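Local coordinates for protein glutathione synthetase-like effector 30 (Gpa-GSS30-apo) (Globodera pallida, PDB 5OET) that is a plant-parasite effector resembling glutathione synthetase, the ligase that joins glycine to gamma-glutamylcysteine at the expense of ATP, its own role probably altered in the host plant, at residues P93-R98 with M452-H457; D106-M111 with Q165-M170; A161-R166 with G479-N484; T196-S201 with P221-D226; D226-E231 with F493-H498. All coordinates share one frame; numbering follows the deposited sequence.

Four of the five contacts meet one mixed sheet, and they show how segments distant in sequence are gathered around a common core. Contacts 2 and 3 share Gln165 and Arg166 on strand 160-173, their centres about 13 Å apart: one sets a helix on that strand, the other pairs it with strand 469-484. Contact 5 lies about 10 Å (centre to centre) from both contact 3 and contact 4. Contact 1 (93-98 with 452-457) stands farther off, its centre about 30 Å from that of contact 3. Contacts 4 and 5 share Asp226 on helix 225-240, and Asp223 also reaches the backbone N of His498. The magnesium ligands, His406 and Glu426, belong to none of the five contacts.

Contact 1 of 5, residues P93-R98 with M452-H457; sequences PSPFPR and MVIKNH
Ser94 and Asn456 face each other from two strands of the same mixed sheet that run roughly antiparallel, at 151° with axes 7.1 Å apart, yet share no backbone hydrogen bond; they are joined mainly through side chains. Strand 94-96 pairs instead with strand 517-524, while strand 454-459 pairs with strand 469-484. The Pro95 ring and the Ile454 side chain reach toward each other, Pro95 CG 4.0 Å from Ile454 CG2. At the end near Pro97 the thioether of Met452 takes over. Its CG is anti to the backbone N (chi1 -177°) and the chain turns only at chi3, which brings the methyl end back toward strand 94-96. Met452 CE lies 4.0 Å from Phe96 CD1, approaching the ring obliquely, and 3.6 Å from Pro95 O. The Met452 and Pro97 side chains run past each other in opposite directions, with SD of Met452 4.0 Å from Pro97 CD, and that same CD also covers one face of the Phe96 ring near its rim. The other end is polar, with outside partners in Asp520 OD2 for Ser94 OG and Tyr92 O for Asn456 ND2. Across the contact, Asn456 ND2 donates to Ser94 OG over 2.6 Å, the hydroxyl oxygen lying only 10° from the amide plane.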
# COMPACT_ATOMS: atom_id res chain seq x y z
N PRO A 93 -3.53 2.99 -19.13
CA PRO A 93 -2.26 2.65 -19.75
C PRO A 93 -2.18 3.25 -21.14
O PRO A 93 -3.18 3.30 -21.85
CB PRO A 93 -2.27 1.11 -19.77
CG PRO A 93 -3.68 0.70 -19.60
CD PRO A 93 -4.43 1.84 -18.99
N SER A 94 -1.02 3.77 -21.50
CA SER A 94 -0.82 4.43 -22.80
C SER A 94 -0.59 3.35 -23.84
O SER A 94 0.05 2.34 -23.54
CB SER A 94 0.37 5.38 -22.75
OG SER A 94 0.09 6.53 -21.95
N PRO A 95 -1.11 3.55 -25.07
CA PRO A 95 -0.88 2.54 -26.11
C PRO A 95 0.57 2.50 -26.58
O PRO A 95 1.26 3.53 -26.60
CB PRO A 95 -1.82 2.97 -27.24
CG PRO A 95 -2.05 4.42 -27.00
CD PRO A 95 -1.99 4.63 -25.53
N PHE A 96 1.03 1.32 -26.95
CA PHE A 96 2.42 1.10 -27.34
C PHE A 96 2.44 -0.10 -28.33
O PHE A 96 1.74 -1.10 -28.10
CB PHE A 96 3.31 0.84 -26.10
CG PHE A 96 4.79 1.06 -26.34
CD1 PHE A 96 5.34 2.33 -26.24
CD2 PHE A 96 5.62 0.01 -26.72
CE1 PHE A 96 6.69 2.55 -26.49
CE2 PHE A 96 6.98 0.22 -26.97
CZ PHE A 96 7.51 1.49 -26.86
N PRO A 97 3.20 0.01 -29.43
CA PRO A 97 3.26 -1.09 -30.40
C PRO A 97 3.74 -2.41 -29.82
O PRO A 97 4.76 -2.43 -29.17
CB PRO A 97 4.26 -0.57 -31.43
CG PRO A 97 4.03 0.90 -31.44
CD PRO A 97 3.77 1.25 -29.99
N ARG A 98 3.02 -3.50 -30.05
CA ARG A 98 3.43 -4.82 -29.59
C ARG A 98 4.82 -5.25 -30.06
O ARG A 98 5.56 -5.86 -29.30
CB ARG A 98 2.43 -5.88 -30.06
CG ARG A 98 2.71 -7.31 -29.60
CD ARG A 98 1.55 -8.25 -29.87
NE ARG A 98 0.45 -8.03 -28.93
CZ ARG A 98 -0.72 -7.40 -29.18
NH1 ARG A 98 -1.00 -6.89 -30.39
NH2 ARG A 98 -1.60 -7.29 -28.20
N MET A 452 6.86 9.31 -30.48
CA MET A 452 5.43 8.96 -30.56
C MET A 452 4.65 9.73 -29.51
O MET A 452 4.99 9.71 -28.34
CB MET A 452 5.27 7.45 -30.35
CG MET A 452 3.85 6.91 -30.48
SD MET A 452 3.62 5.27 -29.82
CE MET A 452 3.82 5.60 -28.08
N VAL A 453 3.60 10.40 -29.95
CA VAL A 453 2.75 11.21 -29.09
C VAL A 453 1.42 10.48 -28.98
O VAL A 453 0.80 10.11 -29.97
CB VAL A 453 2.57 12.62 -29.68
CG1 VAL A 453 1.51 13.40 -28.91
CG2 VAL A 453 3.89 13.37 -29.64
N ILE A 454 0.98 10.27 -27.75
CA ILE A 454 -0.31 9.66 -27.48
C ILE A 454 -1.08 10.55 -26.51
O ILE A 454 -0.53 11.51 -25.96
CB ILE A 454 -0.17 8.19 -26.97
CG1 ILE A 454 0.59 8.10 -25.64
CG2 ILE A 454 0.52 7.33 -28.02
CD1 ILE A 454 -0.27 8.24 -24.40
N LYS A 455 -2.36 10.24 -26.32
CA LYS A 455 -3.26 10.98 -25.43
C LYS A 455 -3.53 10.14 -24.18
O LYS A 455 -3.73 8.92 -24.26
CB LYS A 455 -4.58 11.28 -26.15
CG LYS A 455 -4.50 12.25 -27.32
CD LYS A 455 -4.91 13.68 -26.94
CE LYS A 455 -5.57 14.45 -28.10
NZ LYS A 455 -4.64 15.28 -28.91
N ASN A 456 -3.53 10.79 -23.02
CA ASN A 456 -3.83 10.14 -21.75
C ASN A 456 -4.24 11.21 -20.74
O ASN A 456 -4.21 12.42 -21.05
CB ASN A 456 -2.60 9.37 -21.26
CG ASN A 456 -2.98 8.07 -20.53
OD1 ASN A 456 -3.93 8.05 -19.75
ND2 ASN A 456 -2.24 7.01 -20.79
N HIS A 457 -4.65 10.77 -19.56
CA HIS A 457 -5.00 11.67 -18.48
C HIS A 457 -4.00 11.54 -17.33
O HIS A 457 -3.59 10.44 -16.99
CB HIS A 457 -6.41 11.36 -17.97
CG HIS A 457 -7.38 11.07 -19.07
ND1 HIS A 457 -7.88 12.06 -19.89
CD2 HIS A 457 -7.92 9.91 -19.51
CE1 HIS A 457 -8.68 11.51 -20.78
NE2 HIS A 457 -8.71 10.21 -20.59

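Contact 2 of 5, residues D106-M111 with Q165-M170; sequences DVQKAM and QRADYM
Helix-on-sheet packing brings Val107, Gln108 and Met111 of helix 98-119 against Gln165, Ala167 and Tyr169, the alternate residues that strand 160-173 turns to this side. The helix crosses the strand at 127°, with axes 9.9 Å apart, and no hydrogen bond links the two. Val107 CG1 meets the hydroxyl end of Tyr169, 3.4 Å from OH, and comes to the ring obliquely; that hydroxyl has its hydrogen-bond partner in Gln183 on the neighbouring strand. Gln108 bends at chi2 (56°), which swings its amide inward over the strand and places NE2 3.6 Å from Ala167 CB, with the amide plane nearly perpendicular to the Tyr169 ring. The fold here is the mixed sheet at the core of the glutathione synthetase-like chain, in which strand 160-173 lies between strands 179-188 and 469-484, and this helix covers one of its faces. Gln108 and Gln165 bring their amide oxygens to 3.4 Å, OE1 to OE1, as modelled two acceptors with no hydrogen bond between them, while Gln165 NE2 bonds His347. Met111 crosses Gln165 at about a right angle, its CG 3.8 Å from Gln165 OE1.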
# COMPACT_ATOMS: atom_id res chain seq x y z
N ASP A 106 13.22 -8.55 -25.70
CA ASP A 106 14.10 -9.59 -26.25
C ASP A 106 15.60 -9.25 -26.23
O ASP A 106 16.42 -10.15 -26.14
CB ASP A 106 13.70 -9.95 -27.70
CG ASP A 106 12.37 -10.72 -27.79
OD1 ASP A 106 12.01 -11.42 -26.81
OD2 ASP A 106 11.69 -10.61 -28.85
N VAL A 107 15.93 -7.96 -26.33
CA VAL A 107 17.33 -7.55 -26.45
C VAL A 107 18.01 -7.36 -25.07
O VAL A 107 19.24 -7.17 -24.99
CB VAL A 107 17.47 -6.29 -27.34
CG1 VAL A 107 17.07 -5.01 -26.62
CG2 VAL A 107 18.87 -6.19 -27.92
N GLN A 108 17.22 -7.43 -24.00
CA GLN A 108 17.72 -7.17 -22.65
C GLN A 108 18.83 -8.12 -22.25
O GLN A 108 19.83 -7.68 -21.70
CB GLN A 108 16.59 -7.21 -21.60
CG GLN A 108 16.96 -6.54 -20.27
CD GLN A 108 17.41 -5.08 -20.43
OE1 GLN A 108 18.15 -4.56 -19.59
NE2 GLN A 108 16.97 -4.41 -21.51
N LYS A 109 18.68 -9.41 -22.54
CA LYS A 109 19.75 -10.39 -22.27
C LYS A 109 21.09 -9.94 -22.93
O LYS A 109 22.13 -9.89 -22.27
CB LYS A 109 19.32 -11.77 -22.76
CG LYS A 109 20.15 -12.94 -22.24
CD LYS A 109 19.96 -14.17 -23.13
CE LYS A 109 20.98 -15.26 -22.83
NZ LYS A 109 20.75 -15.92 -21.50
N ALA A 110 21.02 -9.60 -24.21
CA ALA A 110 22.18 -9.08 -24.96
C ALA A 110 22.75 -7.80 -24.35
O ALA A 110 23.96 -7.60 -24.30
CB ALA A 110 21.78 -8.80 -26.40
N MET A 111 21.86 -6.93 -23.91
CA MET A 111 22.25 -5.64 -23.37
C MET A 111 23.02 -5.78 -22.04
O MET A 111 24.03 -5.11 -21.82
CB MET A 111 21.02 -4.75 -23.20
CG MET A 111 21.32 -3.29 -23.44
SD MET A 111 21.23 -2.90 -25.19
CE MET A 111 22.49 -1.60 -25.26
N GLN A 165 20.13 -3.76 -14.46
CA GLN A 165 20.11 -2.69 -15.45
C GLN A 165 18.69 -2.33 -15.78
O GLN A 165 17.81 -3.18 -15.73
CB GLN A 165 20.83 -3.16 -16.71
CG GLN A 165 21.43 -2.09 -17.60
CD GLN A 165 22.04 -2.68 -18.86
OE1 GLN A 165 21.34 -3.30 -19.65
NE2 GLN A 165 23.35 -2.51 -19.05
N ARG A 166 18.46 -1.05 -16.07
CA ARG A 166 17.24 -0.58 -16.72
C ARG A 166 17.65 0.13 -18.00
O ARG A 166 18.33 1.13 -17.94
CB ARG A 166 16.43 0.36 -15.80
CG ARG A 166 14.93 0.38 -16.13
CD ARG A 166 14.14 1.42 -15.34
NE ARG A 166 14.56 2.79 -15.70
CZ ARG A 166 14.84 3.78 -14.85
NH1 ARG A 166 14.75 3.65 -13.52
NH2 ARG A 166 15.24 4.95 -15.35
N ALA A 167 17.26 -0.43 -19.14
CA ALA A 167 17.44 0.20 -20.46
C ALA A 167 16.17 0.94 -20.80
O ALA A 167 15.09 0.35 -20.70
CB ALA A 167 17.71 -0.85 -21.52
N ASP A 168 16.27 2.21 -21.19
CA ASP A 168 15.11 3.01 -21.58
C ASP A 168 14.98 3.17 -23.12
O ASP A 168 15.97 3.32 -23.83
CB ASP A 168 15.16 4.37 -20.88
CG ASP A 168 15.02 4.25 -19.35
OD1 ASP A 168 14.59 3.19 -18.85
OD2 ASP A 168 15.34 5.21 -18.63
N TYR A 169 13.75 3.12 -23.61
CA TYR A 169 13.45 3.20 -25.03
C TYR A 169 12.33 4.19 -25.36
O TYR A 169 11.47 4.46 -24.53
CB TYR A 169 13.07 1.81 -25.54
CG TYR A 169 14.17 0.77 -25.36
CD1 TYR A 169 14.27 0.05 -24.19
CD2 TYR A 169 15.10 0.50 -26.39
CE1 TYR A 169 15.25 -0.91 -24.04
CE2 TYR A 169 16.09 -0.46 -26.24
CZ TYR A 169 16.17 -1.17 -25.06
OH TYR A 169 17.13 -2.13 -24.85
N MET A 170 12.40 4.73 -26.57
CA MET A 170 11.37 5.58 -27.16
C MET A 170 10.95 4.88 -28.45
O MET A 170 11.81 4.40 -29.18
CB MET A 170 11.95 6.96 -27.51
CG MET A 170 11.14 8.17 -27.05
SD MET A 170 11.77 9.02 -25.56
CE MET A 170 10.27 9.79 -24.94

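Contact 3 of 5, residues A161-R166 with G479-N484; sequences AMFCQR and GCLLGN
Ala161 and Gly483 exchange two backbone bonds, Ala161 N to Gly483 O at 2.8 Å and Gly483 N to Ala161 O at 3.0 Å. Phe163 with Leu481 and Gln165 with Gly479 repeat the exchange, so six backbone bonds satisfy the N-H and C=O of all three pairs. These hydrogen-bonded pairs alternate with non-hydrogen-bonded ones, as in any two antiparallel strands; here they are 160-173 and 469-484, adjacent in the central mixed sheet. The backbone groups of the intervening residues find partners outside this pair: Cys164 O with Thr188 OG1, Cys480 N with Ser494 OG, Leu482 O with Ser491 OG. Cys164 and Cys480, a non-hydrogen-bonded pair, are joined by a cross-strand disulfide (SG to SG 2.1 Å, chi3 102°), each SG lying anti to its carbonyl carbon. Met162 and Leu482 occupy the same face as the disulfide, Met162 CB 3.6 Å from Leu482 CD1. On the other face Phe163 and Leu481 point the same way side by side, and Leu481 CD1 sits in the ring plane at its edge, 3.6 Å from Phe163 CD2.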
# COMPACT_ATOMS: atom_id res chain seq x y z
N ALA A 161 29.85 -10.25 -8.95
CA ALA A 161 29.09 -9.01 -9.00
C ALA A 161 27.65 -9.36 -9.28
O ALA A 161 27.36 -10.33 -9.96
CB ALA A 161 29.63 -8.10 -10.09
N MET A 162 26.76 -8.56 -8.72
CA MET A 162 25.34 -8.56 -9.02
C MET A 162 25.10 -7.34 -9.87
O MET A 162 25.52 -6.25 -9.50
CB MET A 162 24.53 -8.46 -7.75
CG MET A 162 23.05 -8.24 -7.97
SD MET A 162 22.21 -8.47 -6.40
CE MET A 162 20.69 -7.60 -6.76
N PHE A 163 24.43 -7.50 -11.00
CA PHE A 163 24.37 -6.44 -11.99
C PHE A 163 22.95 -6.32 -12.52
O PHE A 163 22.48 -7.21 -13.22
CB PHE A 163 25.39 -6.76 -13.09
CG PHE A 163 25.27 -5.91 -14.31
CD1 PHE A 163 25.05 -4.54 -14.21
CD2 PHE A 163 25.39 -6.49 -15.57
CE1 PHE A 163 24.93 -3.77 -15.36
CE2 PHE A 163 25.28 -5.73 -16.72
CZ PHE A 163 25.05 -4.37 -16.62
N CYS A 164 22.27 -5.25 -12.11
CA CYS A 164 20.89 -4.98 -12.50
C CYS A 164 20.90 -3.72 -13.36
O CYS A 164 21.57 -2.74 -13.04
CB CYS A 164 19.97 -4.79 -11.27
SG CYS A 164 19.49 -6.29 -10.32
N GLN A 165 20.13 -3.76 -14.46
CA GLN A 165 20.11 -2.69 -15.45
C GLN A 165 18.69 -2.33 -15.78
O GLN A 165 17.81 -3.18 -15.73
CB GLN A 165 20.83 -3.16 -16.71
CG GLN A 165 21.43 -2.09 -17.60
CD GLN A 165 22.04 -2.68 -18.86
OE1 GLN A 165 21.34 -3.30 -19.65
NE2 GLN A 165 23.35 -2.51 -19.05
N ARG A 166 18.46 -1.05 -16.07
CA ARG A 166 17.24 -0.58 -16.72
C ARG A 166 17.65 0.13 -18.00
O ARG A 166 18.33 1.13 -17.94
CB ARG A 166 16.43 0.36 -15.80
CG ARG A 166 14.93 0.38 -16.13
CD ARG A 166 14.14 1.42 -15.34
NE ARG A 166 14.56 2.79 -15.70
CZ ARG A 166 14.84 3.78 -14.85
NH1 ARG A 166 14.75 3.65 -13.52
NH2 ARG A 166 15.24 4.95 -15.35
N GLY A 479 16.44 -5.88 -16.22
CA GLY A 479 17.04 -7.22 -16.15
C GLY A 479 18.25 -7.27 -15.23
O GLY A 479 18.99 -6.29 -15.11
N CYS A 480 18.46 -8.41 -14.57
CA CYS A 480 19.63 -8.59 -13.70
C CYS A 480 20.46 -9.79 -14.06
O CYS A 480 19.96 -10.79 -14.54
CB CYS A 480 19.25 -8.72 -12.23
SG CYS A 480 18.25 -7.39 -11.56
N LEU A 481 21.74 -9.67 -13.73
CA LEU A 481 22.76 -10.71 -13.85
C LEU A 481 23.32 -11.05 -12.48
O LEU A 481 23.31 -10.22 -11.56
CB LEU A 481 23.95 -10.16 -14.63
CG LEU A 481 24.06 -10.32 -16.11
CD1 LEU A 481 25.47 -9.95 -16.56
CD2 LEU A 481 23.72 -11.74 -16.43
N LEU A 482 23.85 -12.26 -12.37
CA LEU A 482 24.85 -12.57 -11.37
C LEU A 482 26.05 -13.19 -12.09
O LEU A 482 25.92 -14.25 -12.75
CB LEU A 482 24.28 -13.52 -10.34
CG LEU A 482 24.86 -13.39 -8.97
CD1 LEU A 482 24.65 -11.99 -8.41
CD2 LEU A 482 24.22 -14.47 -8.11
N GLY A 483 27.20 -12.54 -12.00
CA GLY A 483 28.34 -12.93 -12.82
C GLY A 483 29.65 -12.75 -12.10
O GLY A 483 29.73 -11.99 -11.14
N ASN A 484 30.66 -13.46 -12.60
CA ASN A 484 32.00 -13.45 -12.03
C ASN A 484 32.87 -12.62 -12.94
O ASN A 484 33.05 -12.96 -14.09
CB ASN A 484 32.54 -14.87 -11.93
CG ASN A 484 33.96 -14.92 -11.39
OD1 ASN A 484 34.87 -14.28 -11.91
ND2 ASN A 484 34.15 -15.71 -10.35

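Contact 4 of 5, residues T196-S201 with P221-D226; sequences TTPRFS and PSDQTD
Thr197 and Asp223 meet because both extend a branch away from their own backbone N: Asp223 CG is fully anti (chi1 180°), as is Thr197 CG2, and the two side chains cross at about a right angle, with Thr197 CG2 3.4 Å from Asp223 CG. This is the junction where the start of helix 196-210 packs against the lead-in to helix 225-240, whose N-cap position is Gln224. Asp223 forms an Asx turn there. Its OD2 takes the backbone N of Thr225 from 58° above the carboxylate plane, and its OD1 receives Thr225 OG1 on the syn lone pair at 2.7 Å. With OD1 also bonded to His498 N, three bonds hold the carboxylate and fix its rotation. Pro198 fits beside it: Pro198 CB lies 3.3 Å from Asp223 O, and the backbone N of Pro198, which carries no hydrogen, cannot donate to the nearby Asp223 OD2. The ring reaches on to the next carboxylate, where Pro198 CG lies 3.6 Å from Asp226 CG. Thr197 OG1 is hydrogen-bonded to Ser193 O, earlier in the chain. Asp226 is also approached by Arg199, whose guanidinium and the carboxylate are nearly perpendicular (88°). Arg199 NH1 has a better partner in Gly195 O, and its salt bridge to Asp226 OD2, 3.3 Å long, is weak.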
# COMPACT_ATOMS: atom_id res chain seq x y z
N THR A 196 7.73 0.09 -7.33
CA THR A 196 6.58 0.80 -7.92
C THR A 196 6.01 0.11 -9.18
O THR A 196 4.81 0.22 -9.45
CB THR A 196 6.89 2.27 -8.30
OG1 THR A 196 7.80 2.33 -9.40
CG2 THR A 196 7.46 3.05 -7.11
N THR A 197 6.87 -0.58 -9.93
CA THR A 197 6.48 -1.12 -11.23
C THR A 197 5.39 -2.17 -11.21
O THR A 197 4.41 -2.02 -11.92
CB THR A 197 7.70 -1.65 -11.97
OG1 THR A 197 8.60 -0.56 -12.17
CG2 THR A 197 7.33 -2.23 -13.33
N PRO A 198 5.55 -3.24 -10.44
CA PRO A 198 4.46 -4.25 -10.41
C PRO A 198 3.11 -3.72 -9.90
O PRO A 198 2.07 -4.28 -10.23
CB PRO A 198 5.00 -5.31 -9.43
CG PRO A 198 5.90 -4.52 -8.54
CD PRO A 198 6.59 -3.56 -9.46
N ARG A 199 3.15 -2.67 -9.08
CA ARG A 199 1.96 -2.06 -8.53
C ARG A 199 1.21 -1.18 -9.54
O ARG A 199 -0.01 -1.19 -9.55
CB ARG A 199 2.29 -1.27 -7.27
CG ARG A 199 2.62 -2.15 -6.08
CD ARG A 199 3.49 -1.41 -5.08
NE ARG A 199 3.56 -2.23 -3.88
CZ ARG A 199 4.43 -3.22 -3.67
NH1 ARG A 199 5.38 -3.53 -4.57
NH2 ARG A 199 4.34 -3.91 -2.54
N PHE A 200 1.93 -0.40 -10.34
CA PHE A 200 1.29 0.39 -11.40
C PHE A 200 0.69 -0.54 -12.43
O PHE A 200 -0.41 -0.31 -12.94
CB PHE A 200 2.26 1.39 -12.06
CG PHE A 200 2.41 2.65 -11.29
CD1 PHE A 200 1.31 3.47 -11.07
CD2 PHE A 200 3.64 3.02 -10.73
CE1 PHE A 200 1.42 4.63 -10.33
CE2 PHE A 200 3.75 4.19 -9.97
CZ PHE A 200 2.63 4.99 -9.77
N SER A 201 1.42 -1.60 -12.73
CA SER A 201 0.96 -2.65 -13.63
C SER A 201 -0.40 -3.16 -13.15
O SER A 201 -1.34 -3.20 -13.93
CB SER A 201 2.02 -3.76 -13.68
OG SER A 201 1.74 -4.75 -14.64
N PRO A 221 1.01 -6.87 -20.15
CA PRO A 221 1.81 -7.97 -19.63
C PRO A 221 2.18 -7.83 -18.16
O PRO A 221 2.53 -6.75 -17.72
CB PRO A 221 3.09 -7.91 -20.48
CG PRO A 221 2.73 -7.11 -21.67
CD PRO A 221 1.78 -6.09 -21.13
N SER A 222 2.09 -8.95 -17.44
CA SER A 222 2.45 -9.01 -16.02
C SER A 222 3.90 -8.61 -15.79
O SER A 222 4.80 -8.96 -16.54
CB SER A 222 2.23 -10.42 -15.45
OG SER A 222 0.85 -10.65 -15.18
N ASP A 223 4.10 -7.83 -14.75
CA ASP A 223 5.40 -7.50 -14.26
C ASP A 223 5.54 -7.88 -12.78
O ASP A 223 4.73 -7.46 -11.95
CB ASP A 223 5.62 -6.00 -14.40
CG ASP A 223 6.96 -5.60 -13.90
OD1 ASP A 223 7.93 -5.80 -14.66
OD2 ASP A 223 7.04 -5.16 -12.74
N GLN A 224 6.56 -8.68 -12.47
CA GLN A 224 6.93 -8.95 -11.08
C GLN A 224 8.39 -8.51 -10.86
O GLN A 224 9.28 -9.32 -10.65
CB GLN A 224 6.72 -10.43 -10.72
CG GLN A 224 5.41 -11.06 -11.21
CD GLN A 224 5.60 -11.94 -12.45
OE1 GLN A 224 6.27 -12.99 -12.39
NE2 GLN A 224 5.02 -11.50 -13.59
N THR A 225 8.63 -7.21 -10.94
CA THR A 225 9.98 -6.65 -10.86
C THR A 225 10.48 -6.56 -9.41
O THR A 225 11.69 -6.65 -9.17
CB THR A 225 10.07 -5.29 -11.58
OG1 THR A 225 10.02 -5.52 -12.98
CG2 THR A 225 11.37 -4.58 -11.30
N ASP A 226 9.57 -6.36 -8.46
CA ASP A 226 9.95 -6.50 -7.03
C ASP A 226 10.48 -7.90 -6.73
O ASP A 226 11.52 -8.05 -6.09
CB ASP A 226 8.82 -6.08 -6.04
CG ASP A 226 7.48 -6.78 -6.28
OD1 ASP A 226 7.34 -7.61 -7.23
OD2 ASP A 226 6.54 -6.47 -5.50

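Contact 5 of 5, residues D226-E231 with F493-H498; sequences DTMAAE and FSRTGH
Glu231 and Arg495 supply the ionic part of this contact, a salt bridge between helix 225-240 and the break in strand 490-504. Arg495 presents NE and NH2 side-on to the carboxylate, whose plane is only 18° from that of the guanidinium. Arg495 NH2 donates to Glu231 OE1 at 2.9 Å, 24° out of the carboxylate plane on the syn side; the second bond, Arg495 NE to Glu231 OE2 at 3.2 Å, is weak. A bend at chi3 of Arg495 directs its head to the helix, and Thr227 CG2 approaches the guanidinium obliquely, 3.9 Å from Arg495 NH2. Van der Waals packing comes from Met228: CG anti to the backbone N (chi1 172°) carries the chain toward 494-495, and a bend at chi3 turns its end. Met228 CB rests 3.7 Å from Arg495 CG, so the aliphatic part of the arginine covers the helix while its charged head bonds farther along. Met228 CG also lies 3.5 Å from the polar Ser494 OG, and beyond this the side chain reaches Cys480 and Phe478 of strand 469-484. A further polar set lies within 493-498: Ser494 OG donates to Arg495 O at 2.9 Å and accepts from Cys480 N, tying this segment to its sheet neighbour. The two opposite charges at this partly exposed edge probably compensate one another, so that helix and strand break are joined by an ion pair beside a methionine seated on the sheet.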
# COMPACT_ATOMS: atom_id res chain seq x y z
N ASP A 226 9.57 -6.36 -8.46
CA ASP A 226 9.95 -6.50 -7.03
C ASP A 226 10.48 -7.90 -6.73
O ASP A 226 11.52 -8.05 -6.09
CB ASP A 226 8.82 -6.08 -6.04
CG ASP A 226 7.48 -6.78 -6.28
OD1 ASP A 226 7.34 -7.61 -7.23
OD2 ASP A 226 6.54 -6.47 -5.50
N THR A 227 9.78 -8.92 -7.24
CA THR A 227 10.22 -10.30 -7.16
C THR A 227 11.57 -10.53 -7.86
O THR A 227 12.42 -11.22 -7.32
CB THR A 227 9.15 -11.22 -7.78
OG1 THR A 227 7.97 -11.13 -6.98
CG2 THR A 227 9.60 -12.69 -7.86
N MET A 228 11.72 -9.97 -9.05
CA MET A 228 12.95 -10.11 -9.83
C MET A 228 14.17 -9.72 -9.02
O MET A 228 15.18 -10.45 -9.00
CB MET A 228 12.88 -9.19 -11.06
CG MET A 228 14.18 -9.11 -11.86
SD MET A 228 14.39 -7.57 -12.76
CE MET A 228 14.69 -6.38 -11.46
N ALA A 229 14.09 -8.53 -8.41
CA ALA A 229 15.16 -8.00 -7.57
C ALA A 229 15.42 -8.93 -6.37
O ALA A 229 16.55 -9.28 -6.10
CB ALA A 229 14.81 -6.58 -7.11
N ALA A 230 14.35 -9.33 -5.70
CA ALA A 230 14.42 -10.28 -4.60
C ALA A 230 15.12 -11.58 -5.00
O ALA A 230 16.04 -12.02 -4.32
CB ALA A 230 13.03 -10.57 -4.05
N GLU A 231 14.69 -12.18 -6.12
CA GLU A 231 15.26 -13.45 -6.59
C GLU A 231 16.75 -13.35 -6.88
O GLU A 231 17.47 -14.33 -6.73
CB GLU A 231 14.56 -13.97 -7.84
CG GLU A 231 13.14 -14.50 -7.62
CD GLU A 231 12.35 -14.71 -8.95
OE1 GLU A 231 11.42 -15.56 -8.95
OE2 GLU A 231 12.65 -14.04 -9.99
N PHE A 493 20.73 -15.45 -14.76
CA PHE A 493 19.93 -14.39 -15.41
C PHE A 493 18.55 -14.31 -14.76
O PHE A 493 17.82 -15.31 -14.75
CB PHE A 493 19.74 -14.67 -16.90
CG PHE A 493 21.00 -14.60 -17.73
CD1 PHE A 493 21.45 -13.39 -18.24
CD2 PHE A 493 21.70 -15.77 -18.05
CE1 PHE A 493 22.59 -13.33 -19.01
CE2 PHE A 493 22.84 -15.71 -18.84
CZ PHE A 493 23.28 -14.48 -19.31
N SER A 494 18.18 -13.14 -14.26
CA SER A 494 16.86 -12.93 -13.66
C SER A 494 15.79 -12.86 -14.73
O SER A 494 16.11 -12.74 -15.91
CB SER A 494 16.83 -11.61 -12.87
OG SER A 494 16.80 -10.49 -13.73
N ARG A 495 14.53 -12.93 -14.32
CA ARG A 495 13.40 -12.62 -15.21
C ARG A 495 13.54 -11.16 -15.67
O ARG A 495 14.24 -10.37 -15.02
CB ARG A 495 12.06 -12.82 -14.50
CG ARG A 495 11.81 -11.84 -13.35
CD ARG A 495 10.39 -11.90 -12.78
NE ARG A 495 10.20 -12.98 -11.79
CZ ARG A 495 9.49 -14.09 -11.97
NH1 ARG A 495 8.83 -14.34 -13.11
NH2 ARG A 495 9.41 -14.98 -10.97
N THR A 496 12.92 -10.83 -16.79
CA THR A 496 12.84 -9.45 -17.24
C THR A 496 11.66 -8.77 -16.60
O THR A 496 10.70 -9.42 -16.17
CB THR A 496 12.69 -9.33 -18.75
OG1 THR A 496 11.79 -10.35 -19.19
CG2 THR A 496 14.05 -9.47 -19.41
N GLY A 497 11.75 -7.44 -16.54
CA GLY A 497 10.67 -6.58 -16.07
C GLY A 497 10.52 -5.39 -16.99
O GLY A 497 11.35 -5.17 -17.88
N HIS A 498 9.47 -4.60 -16.77
CA HIS A 498 9.21 -3.44 -17.63
C HIS A 498 8.30 -2.42 -16.97
O HIS A 498 7.36 -2.77 -16.27
CB HIS A 498 8.61 -3.89 -18.96
CG HIS A 498 7.28 -4.55 -18.81
ND1 HIS A 498 7.12 -5.90 -18.55
CD2 HIS A 498 6.03 -4.02 -18.82
CE1 HIS A 498 5.83 -6.18 -18.44
NE2 HIS A 498 5.15 -5.06 -18.61